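Long-range contacts in DUF2179 domain-containing protein (Eubacterium ventriosum, PDB 3HLU), which is of unknown function but belongs to a family of predicted bacterial membrane proteins, this piece being the protein's probably soluble C-terminal DUF2179 domain: residues 6-11 against 51-56; 13-18 against 68-73. All coordinates share one frame; numbering follows the deposited sequence.

Interaction 1 (6-11 against 51-56); sequences DQQTMV and MCVMRK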
loop_
_atom_site.group_PDB
_atom_site.type_symbol
_atom_site.label_atom_id
_atom_site.label_comp_id
_atom_site.label_asym_id
_atom_site.label_seq_id
_atom_site.Cartn_x
_atom_site.Cartn_y
_atom_site.Cartn_z
ATOM N N ASP A 6 1.683 11.735 -18.908
ATOM C CA ASP A 6 1.207 10.346 -18.874
ATOM C C ASP A 6 2.327 9.298 -18.978
ATOM O O ASP A 6 2.296 8.403 -19.844
ATOM C CB ASP A 6 0.130 10.090 -19.943
ATOM C CG ASP A 6 -1.291 10.308 -19.411
ATOM O OD1 ASP A 6 -1.479 11.253 -18.604
ATOM O OD2 ASP A 6 -2.214 9.538 -19.795
ATOM N N GLN A 7 3.306 9.414 -18.092
ATOM C CA GLN A 7 4.356 8.409 -17.995
ATOM C C GLN A 7 3.794 7.192 -17.262
ATOM O O GLN A 7 3.121 7.327 -16.228
ATOM C CB GLN A 7 5.567 8.971 -17.246
ATOM C CG GLN A 7 5.945 10.398 -17.639
ATOM C CD GLN A 7 6.219 11.281 -16.430
ATOM O OE1 GLN A 7 5.366 11.425 -15.547
ATOM N NE2 GLN A 7 7.407 11.885 -16.389
ATOM N N GLN A 8 4.053 6.007 -17.806
ATOM C CA GLN A 8 3.608 4.777 -17.157
ATOM C C GLN A 8 4.165 4.686 -15.736
ATOM O O GLN A 8 5.384 4.694 -15.539
ATOM C CB GLN A 8 3.972 3.529 -17.977
ATOM C CG GLN A 8 2.889 3.116 -18.971
ATOM C CD GLN A 8 3.082 1.709 -19.506
ATOM O OE1 GLN A 8 4.124 1.389 -20.092
ATOM N NE2 GLN A 8 2.070 0.860 -19.313
ATOM N N THR A 9 3.253 4.602 -14.759
ATOM C CA THR A 9 3.600 4.528 -13.332
ATOM C C THR A 9 2.933 3.350 -12.587
ATOM O O THR A 9 1.810 2.949 -12.911
ATOM C CB THR A 9 3.277 5.851 -12.611
ATOM O OG1 THR A 9 3.574 5.716 -11.210
ATOM C CG2 THR A 9 1.795 6.252 -12.838
HETATM N N MSE A 10 3.641 2.807 -11.592
HETATM C CA MSE A 10 3.219 1.602 -10.862
HETATM C C MSE A 10 2.248 1.936 -9.728
HETATM O O MSE A 10 2.447 2.916 -8.998
HETATM C CB MSE A 10 4.438 0.884 -10.285
HETATM C CG MSE A 10 4.111 0.007 -9.117
HETATM SE SE MSE A 10 3.514 -1.736 -9.739
HETATM C CE MSE A 10 5.260 -2.609 -9.570
ATOM N N VAL A 11 1.207 1.123 -9.566
ATOM C CA VAL A 11 0.152 1.459 -8.620
ATOM C C VAL A 11 -0.295 0.303 -7.749
ATOM O O VAL A 11 -0.500 -0.801 -8.213
ATOM C CB VAL A 11 -1.061 2.054 -9.333
ATOM C CG1 VAL A 11 -2.247 2.116 -8.404
ATOM C CG2 VAL A 11 -0.720 3.424 -9.848
HETATM N N MSE A 51 -1.585 -4.860 -7.871
HETATM C CA MSE A 51 -0.541 -4.107 -8.545
HETATM C C MSE A 51 -0.857 -3.901 -10.028
HETATM O O MSE A 51 -1.287 -4.813 -10.723
HETATM C CB MSE A 51 0.795 -4.807 -8.383
HETATM C CG MSE A 51 1.872 -4.274 -9.294
HETATM SE SE MSE A 51 3.548 -5.101 -8.763
HETATM C CE MSE A 51 2.831 -6.615 -7.726
ATOM N N CYS A 52 -0.638 -2.693 -10.516
ATOM C CA CYS A 52 -0.957 -2.399 -11.885
ATOM C C CYS A 52 -0.113 -1.233 -12.369
ATOM O O CYS A 52 -0.068 -0.183 -11.736
ATOM C CB CYS A 52 -2.443 -2.086 -12.009
ATOM S SG CYS A 52 -3.011 -1.812 -13.706
ATOM N N VAL A 53 0.579 -1.431 -13.486
ATOM C CA VAL A 53 1.295 -0.345 -14.136
ATOM C C VAL A 53 0.359 0.293 -15.141
ATOM O O VAL A 53 -0.382 -0.401 -15.835
ATOM C CB VAL A 53 2.550 -0.838 -14.851
ATOM C CG1 VAL A 53 3.485 -1.528 -13.866
ATOM C CG2 VAL A 53 2.169 -1.793 -15.978
HETATM N N MSE A 54 0.385 1.615 -15.207
HETATM C CA MSE A 54 -0.602 2.331 -15.988
HETATM C C MSE A 54 -0.258 3.807 -16.117
HETATM O O MSE A 54 0.516 4.345 -15.337
HETATM C CB MSE A 54 -1.972 2.181 -15.335
HETATM C CG MSE A 54 -2.140 3.046 -14.092
HETATM SE SE MSE A 54 -3.851 2.793 -13.145
HETATM C CE MSE A 54 -3.341 1.341 -11.924
ATOM N N ARG A 55 -0.848 4.445 -17.122
ATOM C CA ARG A 55 -0.666 5.862 -17.378
ATOM C C ARG A 55 -1.630 6.626 -16.470
ATOM O O ARG A 55 -2.600 6.039 -15.980
ATOM C CB ARG A 55 -0.943 6.157 -18.861
ATOM C CG ARG A 55 -0.569 5.002 -19.808
ATOM C CD ARG A 55 -0.608 5.392 -21.285
ATOM N NE ARG A 55 0.693 5.874 -21.761
ATOM C CZ ARG A 55 0.966 6.172 -23.031
ATOM N NH1 ARG A 55 2.178 6.607 -23.378
ATOM N NH2 ARG A 55 0.024 6.040 -23.962
ATOM N N LYS A 56 -1.368 7.918 -16.241
ATOM C CA LYS A 56 -2.198 8.743 -15.343
ATOM C C LYS A 56 -3.673 8.883 -15.771
ATOM O O LYS A 56 -4.568 8.992 -14.932
ATOM C CB LYS A 56 -1.592 10.138 -15.158
ATOM C CG LYS A 56 -0.064 10.179 -14.973
ATOM C CD LYS A 56 0.441 11.638 -14.797
ATOM C CE LYS A 56 1.943 11.765 -15.085
ATOM N NZ LYS A 56 2.371 13.178 -15.300
#
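Val11 and Met54 bring their side chains together on the face of the sheet that also carries Thr9 and Cys52. The end of Met54, a selenomethionine, meets the valine at about a right angle, CE lying 3.5 Å from CB of Val11. Its CG sits between the backbone N and the carbonyl carbon (chi1 76°), and a bend at the selenium turns the methyl across to the neighbouring strand. On the other face, Met10 and Met51, also selenomethionines, cross obliquely: the selenium of Met10 lies against CG and SE of Met51, and the methyl CE of Met10 against SE of Met51, with CG1 of Val53 4.1 Å from SE of Met10.

In the backbone beneath, Thr9 with Met54 and Val11 with Cys52 are antiparallel hydrogen-bonded pairs, and Met10 with Val53 is the non-hydrogen-bonded pair between them. Thr9 N donates to Met54 O at 2.8 Å and Met54 N to Thr9 O at 3.0 Å, whereas Val11 N to Cys52 O is weak.

Ahead of strand 9-14, Asp6 OD2 accepts from Ala57 N in the first turn of helix 56-67, whose N-cap position is Arg55, and Lys56 CB lies 3.6 Å from Asp6 OD1. Helix 18-28, through Met25, covers Cys52 and Met54. Antiparallel pairing of the first and third strands, here 9-14 and 48-54, forms the centre of a ferredoxin-like beta-alpha-beta-beta-alpha-beta sheet.

Interaction 2 (13-18 against 68-73); sequences IVSAKR and EVDPDA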
loop_
_atom_site.group_PDB
_atom_site.type_symbol
_atom_site.label_atom_id
_atom_site.label_comp_id
_atom_site.label_asym_id
_atom_site.label_seq_id
_atom_site.Cartn_x
_atom_site.Cartn_y
_atom_site.Cartn_z
ATOM N N ILE A 13 -3.336 -0.906 -5.149
ATOM C CA ILE A 13 -4.669 -0.579 -4.735
ATOM C C ILE A 13 -4.971 -1.424 -3.528
ATOM O O ILE A 13 -4.911 -2.652 -3.597
ATOM C CB ILE A 13 -5.674 -0.874 -5.845
ATOM C CG1 ILE A 13 -5.397 0.030 -7.039
ATOM C CG2 ILE A 13 -7.113 -0.717 -5.346
ATOM C CD1 ILE A 13 -6.221 -0.315 -8.246
ATOM N N VAL A 14 -5.265 -0.751 -2.417
ATOM C CA VAL A 14 -5.673 -1.413 -1.194
ATOM C C VAL A 14 -7.178 -1.400 -1.046
ATOM O O VAL A 14 -7.775 -0.347 -0.912
ATOM C CB VAL A 14 -5.129 -0.691 0.031
ATOM C CG1 VAL A 14 -5.510 -1.461 1.291
ATOM C CG2 VAL A 14 -3.631 -0.503 -0.080
ATOM N N SER A 15 -7.798 -2.574 -1.036
ATOM C CA SER A 15 -9.227 -2.638 -0.829
ATOM C C SER A 15 -9.689 -3.996 -0.353
ATOM O O SER A 15 -9.208 -5.018 -0.812
ATOM C CB SER A 15 -9.959 -2.294 -2.112
ATOM O OG SER A 15 -11.302 -2.734 -2.055
ATOM N N ALA A 16 -10.645 -3.997 0.567
ATOM C CA ALA A 16 -11.282 -5.227 0.999
ATOM C C ALA A 16 -11.990 -5.909 -0.171
ATOM O O ALA A 16 -11.984 -7.147 -0.274
ATOM C CB ALA A 16 -12.265 -4.943 2.123
ATOM N N LYS A 17 -12.592 -5.100 -1.048
ATOM C CA LYS A 17 -13.352 -5.596 -2.196
ATOM C C LYS A 17 -12.459 -5.784 -3.442
ATOM O O LYS A 17 -12.914 -5.683 -4.575
ATOM C CB LYS A 17 -14.501 -4.630 -2.505
ATOM C CG LYS A 17 -15.501 -4.370 -1.356
ATOM C CD LYS A 17 -16.641 -5.417 -1.282
ATOM C CE LYS A 17 -16.342 -6.547 -0.256
ATOM N NZ LYS A 17 -17.038 -7.862 -0.555
ATOM N N ARG A 18 -11.186 -6.083 -3.233
ATOM C CA ARG A 18 -10.228 -6.073 -4.331
ATOM C C ARG A 18 -10.523 -7.070 -5.463
ATOM O O ARG A 18 -10.290 -6.745 -6.624
ATOM C CB ARG A 18 -8.797 -6.246 -3.817
ATOM C CG ARG A 18 -8.384 -7.693 -3.652
ATOM C CD ARG A 18 -8.976 -8.305 -2.396
ATOM N NE ARG A 18 -8.171 -7.948 -1.222
ATOM C CZ ARG A 18 -7.372 -8.789 -0.561
ATOM N NH1 ARG A 18 -6.687 -8.354 0.497
ATOM N NH2 ARG A 18 -7.273 -10.068 -0.947
ATOM N N GLU A 68 -17.214 3.416 -7.176
ATOM C CA GLU A 68 -18.348 2.593 -7.529
ATOM C C GLU A 68 -18.393 1.272 -6.760
ATOM O O GLU A 68 -19.401 0.578 -6.782
ATOM C CB GLU A 68 -18.299 2.341 -9.035
ATOM C CG GLU A 68 -19.491 1.615 -9.627
ATOM C CD GLU A 68 -19.753 2.029 -11.085
ATOM O OE1 GLU A 68 -19.020 2.914 -11.612
ATOM O OE2 GLU A 68 -20.704 1.476 -11.692
ATOM N N VAL A 69 -17.313 0.912 -6.076
ATOM C CA VAL A 69 -17.227 -0.432 -5.515
ATOM C C VAL A 69 -16.865 -0.428 -4.051
ATOM O O VAL A 69 -17.499 -1.121 -3.250
ATOM C CB VAL A 69 -16.157 -1.259 -6.224
ATOM C CG1 VAL A 69 -15.991 -2.600 -5.537
ATOM C CG2 VAL A 69 -16.510 -1.429 -7.670
ATOM N N ASP A 70 -15.823 0.335 -3.724
ATOM C CA ASP A 70 -15.321 0.454 -2.366
ATOM C C ASP A 70 -14.779 1.861 -2.157
ATOM O O ASP A 70 -13.661 2.185 -2.568
ATOM C CB ASP A 70 -14.232 -0.583 -2.091
ATOM C CG ASP A 70 -13.614 -0.440 -0.698
ATOM O OD1 ASP A 70 -14.034 0.460 0.065
ATOM O OD2 ASP A 70 -12.696 -1.232 -0.362
ATOM N N PRO A 71 -15.587 2.707 -1.513
ATOM C CA PRO A 71 -15.287 4.088 -1.128
ATOM C C PRO A 71 -14.079 4.195 -0.209
ATOM O O PRO A 71 -13.463 5.260 -0.122
ATOM C CB PRO A 71 -16.538 4.506 -0.358
ATOM C CG PRO A 71 -17.619 3.645 -0.904
ATOM C CD PRO A 71 -16.975 2.330 -1.191
ATOM N N ASP A 72 -13.750 3.117 0.489
ATOM C CA ASP A 72 -12.651 3.171 1.444
ATOM C C ASP A 72 -11.349 2.741 0.817
ATOM O O ASP A 72 -10.279 2.988 1.371
ATOM C CB ASP A 72 -12.964 2.330 2.668
ATOM C CG ASP A 72 -14.148 2.878 3.450
ATOM O OD1 ASP A 72 -15.162 2.137 3.583
ATOM O OD2 ASP A 72 -14.076 4.062 3.893
ATOM N N ALA A 73 -11.442 2.109 -0.346
ATOM C CA ALA A 73 -10.255 1.746 -1.104
ATOM C C ALA A 73 -9.353 2.954 -1.331
ATOM O O ALA A 73 -9.797 4.103 -1.325
ATOM C CB ALA A 73 -10.640 1.122 -2.427
HETATM O O HOH W 1 -11.121 -1.375 1.783
#
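An Asx turn at Asp70, in the loop between helix 56-67 and strand 74-77, meets the type I turn that leads from strand 9-14 into helix 18-28. The Ser15 hydroxyl donates to Asp70 OD2 at 2.7 Å, using the anti lone pair of that oxygen. With OG anti to the serine's own N (chi1 162°), the hydroxyl faces the carboxylate and also takes a weak bond from Lys17 N. A water gives OD2 a second donor and accepts from Ala16 N, 2.9 Å away. The other oxygen, OD1, serves its own loop: Asp72 N approaches at 2.7 Å from above the carboxylate plane, and Ala73 N adds a weak bond. In this ferredoxin-like fold, the carboxylate thus ties the loop entering the last strand to the end of the first. Exchanging Asp70 for an alanine would probably leave the Ser15 hydroxyl and Asp72 N without their acceptor and free the loop to shift. Around this polar centre, Ala73 CB packs on Ser15 CB at 3.5 Å, and Val69 CG1 lies 3.9 Å from Lys17 CB. Ile21 of helix 18-28 touches both Ser15 and Val69, while the backbone of Ala73 hydrogen-bonds to the second subunit.

Overall arrangement
Both interactions use strand 9-14, but at its two ends, on opposite sides of the chain's centre and about 18 Å apart between their own centres. Interaction 1 is the larger, burying 727 Å² against 231 Å², and joins neighbouring strands by regular backbone bonds with apolar side chains on both faces; Val11, Cys52 and Met54 are buried on the face toward helix 18-28, whereas the end with Asp6, Arg55 and Lys56 is exposed and charged. Interaction 2 joins the end of strand 9-14 and the turn after it to the loop before strand 74-77, through one buried carboxylate, a serine and a water. It alone adjoins the second subunit. The segments alternate along the chain.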